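Local coordinates for putative tetR family transcription regulator (Shewanella loihica, PDB 3PPB), which probably binds DNA through an N-terminal helix-turn-helix domain and regulates transcription as a TetR-family protein, at residues A[105-110]-A[159-164]; A[12-17]-A[54-59]; A[33-38]-A[44-49]; A[154-159]-A[189-194]. All blocks are in the same frame, centred on the assembly; numbering follows the deposited sequence.

In the fold
Contacts 2 and 3 lie in the N-terminal TetR-type DNA-binding region; contacts 1 and 4 belong to the larger helical body, share helix 150-170 and both touch the second subunit. The residues of contact 3 fall between the two segments of contact 2, and the two meet where Leu56 packs on Ile35 and Ile14 on Leu46. Contact 1 reaches contact 2 through Phe106 and Tyr110, which pack on Leu57. All four are buried; the centre of contact 1 lies about 7 Å from that of the chain, contact 3 about 25 Å. Contact 2 joins by methyl groups, contact 3 by one methyl against side chains and backbone; contact 1 adds an amide hydrogen bond, and contact 4 sets an amide on a methyl and a sulfur beside a selenium.

Contact 1: A[105-110]-A[159-164]; sequences AFFQLY and GQYLAA. With EDO (1,2-ethanediol), chain F.
A bend at chi2 (57°) in Gln108 swings its amide toward Leu162, whose own chi1 of -68° leaves CB and CD2 against that amide, CD2 3.6 Å from Gln108 OE1. The two side chains run alongside each other in opposite senses, and the amide ends at the backbone of helix 150-170. Gln108 NE2 donates to Leu162 O at 3.0 Å, in the carbonyl plane on a lone pair, while the oxygen is tilted slightly from the amide plane. The other amide atom, Gln108 OE1, rests 3.4 Å from Leu162 CB. In this TetR-like, all-helical body, helix 101-110 and helix 150-170 run at 127° to each other over these segments, their axes 10.6 Å apart at closest. Leu162 CD2 also reaches Phe107 CB at 4.5 Å, and Tyr161 OH comes to the edge of the Phe107 ring, near its plane, though that hydroxyl is hydrogen-bonded to Gln104. Phe68 meets the rings of Tyr161 and Phe107, edge-to-face with the latter, and Met112 of the second subunit packs on Gln108 and Leu162. A 1,2-ethanediol, probably from the crystallisation liquor, donates through O1 to Gln108 O at 2.8 Å and is also hydrogen-bonded to Gln108 O of the second subunit.

Contact 2: A[12-17]-A[54-59]; sequences QAILET and EQLLEQ. With EDO (1,2-ethanediol), chain I.
Leu56 of helix 53-74 puts both of its methyls against Ile14 of helix 10-24, and this is the tight part of the contact. Its CD2 lies 3.8 Å from Ile14 CG2, and its CD1 stands 3.9 Å from the same methyl, so one methyl of Ile14 meets the fork of the leucine. Because Leu56 holds CG anti to its backbone N (chi1 174°), its branch extends across to helix 10-24, although the nearest CA atoms, those of Leu15 and Leu56, are 7.4 Å apart. The first helix of the TetR DNA-binding region packs here on the long helix that follows its helix-turn-helix; Ile35 and Phe50 pack on Leu56, and Val41 joins Phe50 on Ile14, extending the apolar core.

The looser side is that of partly exposed Leu15, whose CD2 has a single touch, on Leu56 CD1 at 3.9 Å; Leu56 crosses both its partners at a slant. Exposed Gln59 starts out toward helix 10-24, then turns its amide from it. Polar bonds lie on helix faces turned from the contact. Gln12 NE2 donates to the anti lone pair of exposed Glu16 OE2 at 3.3 Å, one turn along. On helix 53-74, Glu58 OE2 accepts from O1 of a 1,2-ethanediol at 2.7 Å, a molecule also hydrogen-bonded to Glu117 N and touched by the aliphatic part of Glu54.

Contact 3: A[33-38]-A[44-49]; sequences ATIARE and GTLFHH
Leu46 reaches across the predicted helix-turn-helix to Ile35 and Ala36, joining the two helices of the motif, 32-39 and 43-49, the second of which is, in TetR-family proteins, the recognition helix and probably so here. One methyl does the touching: Leu46 CD1 lies 3.6 Å from Ile35 CG2 and also close to Ile35 CB, where the two side chains cross at about a right angle. The same methyl rests against the backbone of the first helix, 3.7 Å from Ala36 N, and against Ala36 CB at 4.1 Å. The small side chain of Ala36 is consistent with this close approach, the CA atoms of Ala36 and Leu46 being 6.2 Å apart.

Torsions and neighbours position this first shell. With CG anti to its backbone N (chi1 -170°), Leu46 extends toward helix 32-39. In Ile35 it is CG2 that stands anti to the backbone N, which turns this branch to meet the leucine. Around them, Phe22 of helix 10-24 and Thr30 pack on Ile35, Val41 from the turn packs on Ala36, and Thr32 touches both Leu46 and Phe47. Thus the methyl contact is bordered by the preceding helix and by the turn itself.

Farther out, Thr34 OG1 is hydrogen-bonded to Ser31 OG near the start of the first helix. Within the second helix, the other methyl of Leu46, CD2, sits 4.2 Å above the centre of the Phe47 ring.

Contact 4: A[154-159]-A[189-194]; sequences QDNCHG and WNAMAV
Two side-by-side pairs join helix 150-170 to the end of helix 178-192: Asn156 with Ala191 and Cys157 with Met192, the latter modelled as selenomethionine, which probably replaces methionine. The apolar pair is a sulfur-selenium van der Waals contact, Cys157 SG lying 3.9 Å from Met192 SE. The chain of Met192 is nearly straight at chi2 and bends at chi3, placing the selenium beside the sulfur. Met192 also packs on Met153 and Leu145, so the side chain belongs to a wider apolar patch. Two conformers of this residue are deposited; the distance holds for one of them, and the closeness of this pair is therefore uncertain.

The second pair is van der Waals packing of an amide against a methyl. Asn156 ND2 rests 3.8 Å from Ala191 CB; CG anti to the backbone N (chi1 179°) carries the amide across to it. The CA atoms of this pair are 8.4 Å apart.

The hydrogen bonds of the amide lead elsewhere. Asn156 ND2 is bonded to Gln160 OE1 one turn along its own helix, and Asn156 OD1 to Gln160 NE2 of the second subunit. Ala191 meets Ala191 of that subunit, which places the contact at the dimer interface of this TetR-like helical body, where these two helices of each subunit come together.

Both amide atoms have hydrogen-bond partners on Gln160 residues, so Ala191 CB meets Asn156 ND2 by van der Waals contact, while Cys157 and Met192 probably add nonpolar packing.

Contact 1: A[105-110]-A[159-164]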
# COMPACT_ATOMS: atom_id res chain seq x y z
N ALA A 105 9.16 -2.67 -6.50
CA ALA A 105 8.02 -2.10 -7.24
C ALA A 105 6.88 -3.16 -7.33
O ALA A 105 5.71 -2.80 -7.19
CB ALA A 105 8.45 -1.67 -8.63
N PHE A 106 7.24 -4.46 -7.48
CA PHE A 106 6.33 -5.61 -7.50
C PHE A 106 5.59 -5.70 -6.16
O PHE A 106 4.38 -5.93 -6.17
CB PHE A 106 7.12 -6.92 -7.80
CG PHE A 106 6.30 -8.18 -7.70
CD1 PHE A 106 5.54 -8.62 -8.78
CD2 PHE A 106 6.27 -8.92 -6.52
CE1 PHE A 106 4.75 -9.77 -8.69
CE2 PHE A 106 5.48 -10.08 -6.43
CZ PHE A 106 4.75 -10.51 -7.52
N PHE A 107 6.29 -5.48 -5.02
CA PHE A 107 5.62 -5.49 -3.70
C PHE A 107 4.66 -4.31 -3.59
O PHE A 107 3.51 -4.47 -3.18
CB PHE A 107 6.63 -5.42 -2.54
CG PHE A 107 7.37 -6.68 -2.16
CD1 PHE A 107 6.87 -7.94 -2.51
CD2 PHE A 107 8.52 -6.63 -1.39
CE1 PHE A 107 7.53 -9.10 -2.14
CE2 PHE A 107 9.16 -7.80 -0.98
CZ PHE A 107 8.67 -9.02 -1.36
N GLN A 108 5.10 -3.14 -4.00
CA GLN A 108 4.29 -1.93 -3.94
C GLN A 108 3.00 -2.17 -4.75
O GLN A 108 1.91 -1.85 -4.30
CB GLN A 108 5.13 -0.75 -4.46
CG GLN A 108 4.84 0.60 -3.85
CD GLN A 108 4.94 0.70 -2.34
OE1 GLN A 108 3.95 0.55 -1.64
NE2 GLN A 108 6.10 1.06 -1.81
N LEU A 109 3.10 -2.83 -5.88
CA LEU A 109 1.91 -3.08 -6.68
C LEU A 109 1.03 -4.23 -6.19
O LEU A 109 -0.19 -4.15 -6.37
CB LEU A 109 2.32 -3.37 -8.14
CG LEU A 109 2.88 -2.21 -8.95
CD1 LEU A 109 3.70 -2.73 -10.12
CD2 LEU A 109 1.76 -1.29 -9.43
N TYR A 110 1.62 -5.33 -5.66
CA TYR A 110 0.83 -6.54 -5.40
C TYR A 110 0.68 -7.02 -3.94
O TYR A 110 -0.28 -7.74 -3.67
CB TYR A 110 1.42 -7.71 -6.22
CG TYR A 110 1.34 -7.48 -7.72
CD1 TYR A 110 0.20 -7.83 -8.44
CD2 TYR A 110 2.40 -6.93 -8.42
CE1 TYR A 110 0.11 -7.60 -9.81
CE2 TYR A 110 2.32 -6.70 -9.79
CZ TYR A 110 1.17 -7.02 -10.48
OH TYR A 110 1.09 -6.80 -11.83
N GLY A 159 2.14 -2.09 6.18
CA GLY A 159 1.75 -0.78 5.67
C GLY A 159 2.83 0.27 5.88
O GLY A 159 3.07 1.12 5.00
N GLN A 160 3.49 0.24 7.04
CA GLN A 160 4.54 1.21 7.36
C GLN A 160 5.77 0.94 6.52
O GLN A 160 6.41 1.89 6.08
CB GLN A 160 4.88 1.23 8.84
CG GLN A 160 3.72 1.78 9.67
CD GLN A 160 4.13 2.03 11.07
OE1 GLN A 160 4.27 1.09 11.87
NE2 GLN A 160 4.35 3.29 11.40
N TYR A 161 6.08 -0.34 6.26
CA TYR A 161 7.20 -0.70 5.37
C TYR A 161 6.92 -0.14 3.96
O TYR A 161 7.80 0.48 3.34
CB TYR A 161 7.39 -2.23 5.32
CG TYR A 161 8.29 -2.68 4.20
CD1 TYR A 161 9.68 -2.57 4.30
CD2 TYR A 161 7.77 -3.18 3.01
CE1 TYR A 161 10.52 -2.96 3.25
CE2 TYR A 161 8.60 -3.54 1.94
CZ TYR A 161 9.97 -3.45 2.08
OH TYR A 161 10.82 -3.81 1.05
N LEU A 162 5.71 -0.35 3.45
CA LEU A 162 5.36 0.11 2.10
C LEU A 162 5.37 1.63 2.02
O LEU A 162 5.77 2.17 0.99
CB LEU A 162 4.02 -0.46 1.64
CG LEU A 162 4.00 -1.99 1.38
CD1 LEU A 162 2.60 -2.44 1.10
CD2 LEU A 162 4.92 -2.37 0.22
N ALA A 163 4.98 2.31 3.10
CA ALA A 163 4.98 3.78 3.15
C ALA A 163 6.43 4.30 3.14
O ALA A 163 6.72 5.23 2.40
CB ALA A 163 4.25 4.26 4.37
N ALA A 164 7.32 3.69 3.94
CA ALA A 164 8.72 4.15 4.06
C ALA A 164 9.49 3.88 2.77
O ALA A 164 10.28 4.72 2.36
CB ALA A 164 9.42 3.50 5.26
C1 EDO F . -0.12 0.06 -2.44
O1 EDO F . 1.31 0.20 -2.43
C2 EDO F . -0.55 -0.65 -1.17
O2 EDO F . -1.88 -1.16 -1.32

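Contact 2: A[12-17]-A[54-59]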
# COMPACT_ATOMS: atom_id res chain seq x y z
N GLN A 12 12.94 -20.34 -14.98
CA GLN A 12 13.53 -19.09 -14.45
C GLN A 12 13.37 -17.93 -15.43
O GLN A 12 13.11 -16.82 -14.98
CB GLN A 12 15.01 -19.26 -14.07
CG GLN A 12 15.61 -18.14 -13.21
CD GLN A 12 14.85 -17.84 -11.93
OE1 GLN A 12 14.26 -18.72 -11.28
NE2 GLN A 12 14.88 -16.58 -11.52
N ALA A 13 13.53 -18.18 -16.74
CA ALA A 13 13.35 -17.17 -17.79
C ALA A 13 11.90 -16.64 -17.76
O ALA A 13 11.69 -15.43 -17.87
CB ALA A 13 13.67 -17.75 -19.16
N ILE A 14 10.91 -17.55 -17.55
CA ILE A 14 9.49 -17.21 -17.47
C ILE A 14 9.25 -16.34 -16.23
O ILE A 14 8.70 -15.25 -16.36
CB ILE A 14 8.57 -18.46 -17.47
CG1 ILE A 14 8.60 -19.18 -18.84
CG2 ILE A 14 7.12 -18.07 -17.06
CD1 ILE A 14 8.28 -20.70 -18.80
N LEU A 15 9.71 -16.80 -15.04
CA LEU A 15 9.54 -16.08 -13.78
C LEU A 15 10.15 -14.67 -13.82
O LEU A 15 9.45 -13.71 -13.50
CB LEU A 15 10.14 -16.89 -12.63
CG LEU A 15 9.30 -18.07 -12.15
CD1 LEU A 15 10.17 -19.08 -11.40
CD2 LEU A 15 8.14 -17.61 -11.27
N GLU A 16 11.40 -14.54 -14.31
CA GLU A 16 12.13 -13.26 -14.46
C GLU A 16 11.45 -12.31 -15.46
O GLU A 16 11.41 -11.11 -15.22
CB GLU A 16 13.57 -13.52 -14.93
CG GLU A 16 14.52 -13.97 -13.84
CD GLU A 16 15.97 -14.07 -14.25
OE1 GLU A 16 16.42 -13.22 -15.06
OE2 GLU A 16 16.67 -14.98 -13.75
N THR A 17 10.96 -12.86 -16.60
CA THR A 17 10.30 -12.07 -17.65
C THR A 17 8.93 -11.61 -17.12
O THR A 17 8.58 -10.45 -17.33
CB THR A 17 10.20 -12.86 -18.97
OG1 THR A 17 11.50 -13.02 -19.56
CG2 THR A 17 9.29 -12.20 -19.97
N GLU A 54 -2.56 -16.67 -13.34
CA GLU A 54 -2.84 -16.53 -11.91
C GLU A 54 -1.82 -17.34 -11.09
O GLU A 54 -1.24 -16.79 -10.16
CB GLU A 54 -4.27 -17.01 -11.61
CG GLU A 54 -5.38 -16.06 -12.02
CD GLU A 54 -5.70 -15.93 -13.50
OE1 GLU A 54 -5.33 -16.83 -14.29
OE2 GLU A 54 -6.33 -14.91 -13.87
N GLN A 55 -1.58 -18.62 -11.47
CA GLN A 55 -0.61 -19.49 -10.79
C GLN A 55 0.82 -18.96 -10.94
O GLN A 55 1.58 -19.01 -9.97
CB GLN A 55 -0.71 -20.93 -11.31
CG GLN A 55 -1.69 -21.74 -10.47
CD GLN A 55 -2.06 -23.05 -11.10
OE1 GLN A 55 -3.06 -23.17 -11.81
NE2 GLN A 55 -1.27 -24.08 -10.80
N LEU A 56 1.17 -18.41 -12.13
CA LEU A 56 2.47 -17.80 -12.37
C LEU A 56 2.65 -16.59 -11.44
O LEU A 56 3.70 -16.48 -10.80
CB LEU A 56 2.62 -17.40 -13.85
CG LEU A 56 3.86 -16.61 -14.31
CD1 LEU A 56 5.19 -17.24 -13.81
CD2 LEU A 56 3.88 -16.47 -15.84
N LEU A 57 1.63 -15.72 -11.31
CA LEU A 57 1.70 -14.57 -10.40
C LEU A 57 1.86 -15.04 -8.94
O LEU A 57 2.65 -14.46 -8.20
CB LEU A 57 0.45 -13.66 -10.52
CG LEU A 57 0.34 -12.53 -9.46
CD1 LEU A 57 1.49 -11.56 -9.58
CD2 LEU A 57 -1.01 -11.81 -9.53
N GLU A 58 1.13 -16.09 -8.54
CA GLU A 58 1.16 -16.61 -7.16
C GLU A 58 2.54 -17.20 -6.82
O GLU A 58 3.06 -16.94 -5.74
CB GLU A 58 0.06 -17.66 -6.97
CG GLU A 58 -1.32 -17.04 -6.95
CD GLU A 58 -2.49 -18.00 -6.94
OE1 GLU A 58 -2.27 -19.23 -6.98
OE2 GLU A 58 -3.65 -17.52 -6.87
N GLN A 59 3.14 -17.95 -7.77
CA GLN A 59 4.45 -18.57 -7.58
C GLN A 59 5.53 -17.49 -7.53
O GLN A 59 6.44 -17.58 -6.71
CB GLN A 59 4.77 -19.62 -8.68
CG GLN A 59 3.91 -20.90 -8.60
CD GLN A 59 3.92 -21.55 -7.23
OE1 GLN A 59 4.97 -21.99 -6.74
NE2 GLN A 59 2.77 -21.61 -6.58
C1 EDO I . -3.75 -13.97 -8.07
O1 EDO I . -3.87 -14.83 -6.93
C2 EDO I . -4.83 -14.22 -9.11
O2 EDO I . -6.07 -14.69 -8.56

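Contact 3: A[33-38]-A[44-49]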
# COMPACT_ATOMS: atom_id res chain seq x y z
N ALA A 33 1.32 -14.90 -23.96
CA ALA A 33 2.04 -14.93 -25.25
C ALA A 33 3.25 -13.99 -25.18
O ALA A 33 4.36 -14.40 -25.52
CB ALA A 33 1.12 -14.53 -26.40
N THR A 34 3.03 -12.77 -24.65
CA THR A 34 4.10 -11.79 -24.44
C THR A 34 5.14 -12.35 -23.48
O THR A 34 6.32 -12.27 -23.79
CB THR A 34 3.53 -10.47 -23.92
OG1 THR A 34 2.55 -9.98 -24.82
CG2 THR A 34 4.61 -9.41 -23.72
N ILE A 35 4.72 -12.96 -22.36
CA ILE A 35 5.64 -13.54 -21.36
C ILE A 35 6.52 -14.60 -22.02
O ILE A 35 7.74 -14.52 -21.90
CB ILE A 35 4.94 -14.13 -20.11
CG1 ILE A 35 4.08 -13.06 -19.37
CG2 ILE A 35 5.97 -14.78 -19.17
CD1 ILE A 35 3.13 -13.61 -18.21
N ALA A 36 5.88 -15.57 -22.71
CA ALA A 36 6.56 -16.68 -23.39
C ALA A 36 7.59 -16.17 -24.39
O ALA A 36 8.75 -16.59 -24.32
CB ALA A 36 5.54 -17.58 -24.09
N ARG A 37 7.18 -15.23 -25.28
CA ARG A 37 8.03 -14.63 -26.31
C ARG A 37 9.24 -13.93 -25.69
O ARG A 37 10.38 -14.23 -26.07
CB ARG A 37 7.24 -13.64 -27.16
CG ARG A 37 8.03 -13.06 -28.35
CD ARG A 37 7.23 -12.08 -29.19
NE ARG A 37 6.79 -10.90 -28.44
CZ ARG A 37 5.54 -10.70 -28.03
NH1 ARG A 37 4.60 -11.61 -28.29
NH2 ARG A 37 5.22 -9.60 -27.36
N GLU A 38 8.99 -13.01 -24.73
CA GLU A 38 10.05 -12.26 -24.08
C GLU A 38 11.00 -13.21 -23.32
O GLU A 38 12.19 -12.91 -23.24
CB GLU A 38 9.48 -11.18 -23.15
CG GLU A 38 8.72 -10.08 -23.86
CD GLU A 38 9.59 -8.99 -24.44
OE1 GLU A 38 10.23 -9.24 -25.49
OE2 GLU A 38 9.61 -7.88 -23.86
N GLY A 44 3.32 -23.35 -24.99
CA GLY A 44 3.12 -24.68 -24.43
C GLY A 44 4.00 -24.95 -23.23
O GLY A 44 3.52 -25.50 -22.23
N THR A 45 5.28 -24.53 -23.29
CA THR A 45 6.25 -24.65 -22.19
C THR A 45 5.82 -23.78 -20.99
O THR A 45 5.99 -24.21 -19.84
CB THR A 45 7.64 -24.27 -22.68
OG1 THR A 45 7.94 -25.02 -23.86
CG2 THR A 45 8.72 -24.49 -21.63
N LEU A 46 5.28 -22.57 -21.26
CA LEU A 46 4.82 -21.69 -20.19
C LEU A 46 3.69 -22.35 -19.39
O LEU A 46 3.70 -22.30 -18.16
CB LEU A 46 4.34 -20.33 -20.73
CG LEU A 46 4.06 -19.24 -19.68
CD1 LEU A 46 4.44 -17.90 -20.20
CD2 LEU A 46 2.59 -19.21 -19.27
N PHE A 47 2.71 -22.96 -20.10
CA PHE A 47 1.55 -23.58 -19.45
C PHE A 47 1.88 -24.88 -18.74
O PHE A 47 1.17 -25.23 -17.80
CB PHE A 47 0.38 -23.76 -20.43
CG PHE A 47 -0.25 -22.42 -20.75
CD1 PHE A 47 -0.93 -21.70 -19.77
CD2 PHE A 47 -0.10 -21.85 -22.01
CE1 PHE A 47 -1.47 -20.45 -20.06
CE2 PHE A 47 -0.65 -20.60 -22.30
CZ PHE A 47 -1.33 -19.91 -21.32
N HIS A 48 2.98 -25.56 -19.14
CA HIS A 48 3.44 -26.77 -18.47
C HIS A 48 3.84 -26.45 -17.03
O HIS A 48 3.29 -27.04 -16.10
CB HIS A 48 4.62 -27.40 -19.23
CG HIS A 48 5.29 -28.52 -18.48
ND1 HIS A 48 4.68 -29.76 -18.32
CD2 HIS A 48 6.50 -28.55 -17.88
CE1 HIS A 48 5.53 -30.49 -17.62
NE2 HIS A 48 6.65 -29.81 -17.34
N HIS A 49 4.76 -25.48 -16.84
CA HIS A 49 5.21 -25.05 -15.51
C HIS A 49 4.13 -24.24 -14.80
O HIS A 49 3.99 -24.38 -13.58
CB HIS A 49 6.51 -24.22 -15.60
CG HIS A 49 7.67 -24.95 -16.22
ND1 HIS A 49 8.26 -24.49 -17.40
CD2 HIS A 49 8.33 -26.05 -15.81
CE1 HIS A 49 9.25 -25.33 -17.65
NE2 HIS A 49 9.33 -26.29 -16.72

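Contact 4: A[154-159]-A[189-194]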
# COMPACT_ATOMS: atom_id res chain seq x y z
N GLN A 154 0.64 -6.94 12.40
CA GLN A 154 1.49 -7.37 11.26
C GLN A 154 1.10 -6.58 10.02
O GLN A 154 2.00 -6.15 9.30
CB GLN A 154 1.46 -8.89 10.99
CG GLN A 154 2.59 -9.30 10.01
CD GLN A 154 2.88 -10.78 9.86
OE1 GLN A 154 2.51 -11.62 10.70
NE2 GLN A 154 3.61 -11.14 8.81
N ASP A 155 -0.22 -6.33 9.77
CA ASP A 155 -0.63 -5.52 8.61
C ASP A 155 -0.05 -4.14 8.75
O ASP A 155 0.36 -3.54 7.75
CB ASP A 155 -2.15 -5.44 8.48
CG ASP A 155 -2.81 -6.66 7.86
OD1 ASP A 155 -2.08 -7.54 7.37
OD2 ASP A 155 -4.06 -6.73 7.89
N ASN A 156 -0.03 -3.61 9.99
CA ASN A 156 0.49 -2.29 10.25
C ASN A 156 1.98 -2.23 9.91
O ASN A 156 2.39 -1.28 9.25
CB ASN A 156 0.20 -1.86 11.68
CG ASN A 156 0.75 -0.50 11.96
OD1 ASN A 156 0.26 0.53 11.46
ND2 ASN A 156 1.87 -0.52 12.63
N CYS A 157 2.77 -3.25 10.33
CA CYS A 157 4.21 -3.33 9.99
C CYS A 157 4.37 -3.26 8.48
O CYS A 157 5.21 -2.54 7.97
CB CYS A 157 4.84 -4.61 10.54
SG CYS A 157 4.92 -4.68 12.33
N HIS A 158 3.54 -4.04 7.78
CA HIS A 158 3.51 -4.14 6.32
C HIS A 158 3.17 -2.78 5.67
O HIS A 158 3.88 -2.37 4.75
CB HIS A 158 2.51 -5.22 5.91
CG HIS A 158 2.58 -5.65 4.48
ND1 HIS A 158 3.61 -5.28 3.65
CD2 HIS A 158 1.75 -6.47 3.79
CE1 HIS A 158 3.35 -5.83 2.48
NE2 HIS A 158 2.25 -6.57 2.53
N GLY A 159 2.14 -2.09 6.18
CA GLY A 159 1.75 -0.78 5.67
C GLY A 159 2.83 0.27 5.88
O GLY A 159 3.07 1.12 5.00
N TRP A 189 8.57 1.71 15.19
CA TRP A 189 8.64 1.24 16.56
C TRP A 189 7.54 1.86 17.44
O TRP A 189 6.87 1.13 18.17
CB TRP A 189 10.03 1.54 17.18
CG TRP A 189 10.17 0.95 18.56
CD1 TRP A 189 10.12 1.63 19.75
CD2 TRP A 189 10.33 -0.44 18.89
NE1 TRP A 189 10.25 0.74 20.80
CE2 TRP A 189 10.38 -0.53 20.30
CE3 TRP A 189 10.45 -1.63 18.13
CZ2 TRP A 189 10.54 -1.76 20.97
CZ3 TRP A 189 10.63 -2.84 18.80
CH2 TRP A 189 10.69 -2.90 20.20
N ASN A 190 7.37 3.21 17.38
CA ASN A 190 6.42 3.92 18.24
C ASN A 190 4.97 3.55 17.97
O ASN A 190 4.14 3.67 18.88
CB ASN A 190 6.63 5.42 18.17
CG ASN A 190 7.91 5.82 18.85
OD1 ASN A 190 8.52 5.03 19.57
ND2 ASN A 190 8.37 7.03 18.60
N ALA A 191 4.65 3.06 16.76
CA ALA A 191 3.27 2.59 16.51
C ALA A 191 2.95 1.42 17.42
O ALA A 191 1.85 1.36 17.95
CB ALA A 191 3.11 2.16 15.04
N MSE A 192 3.92 0.51 17.61
CA MSE A 192 3.82 -0.75 18.37
C MSE A 192 4.13 -0.66 19.85
O MSE A 192 3.66 -1.49 20.61
CB MSE A 192 4.83 -1.76 17.82
CG MSE A 192 4.69 -2.11 16.35
SE MSE A 192 5.75 -3.69 16.02
CE MSE A 192 7.56 -2.92 16.09
N ALA A 193 5.08 0.23 20.24
CA ALA A 193 5.58 0.27 21.62
C ALA A 193 4.49 0.61 22.62
O ALA A 193 3.58 1.38 22.29
CB ALA A 193 6.73 1.26 21.73
N VAL A 194 4.59 0.06 23.86
CA VAL A 194 3.66 0.34 24.97
C VAL A 194 3.76 1.82 25.35
O VAL A 194 4.86 2.39 25.33
CB VAL A 194 3.90 -0.52 26.25
CG1 VAL A 194 3.36 -1.93 26.12
CG2 VAL A 194 5.36 -0.51 26.69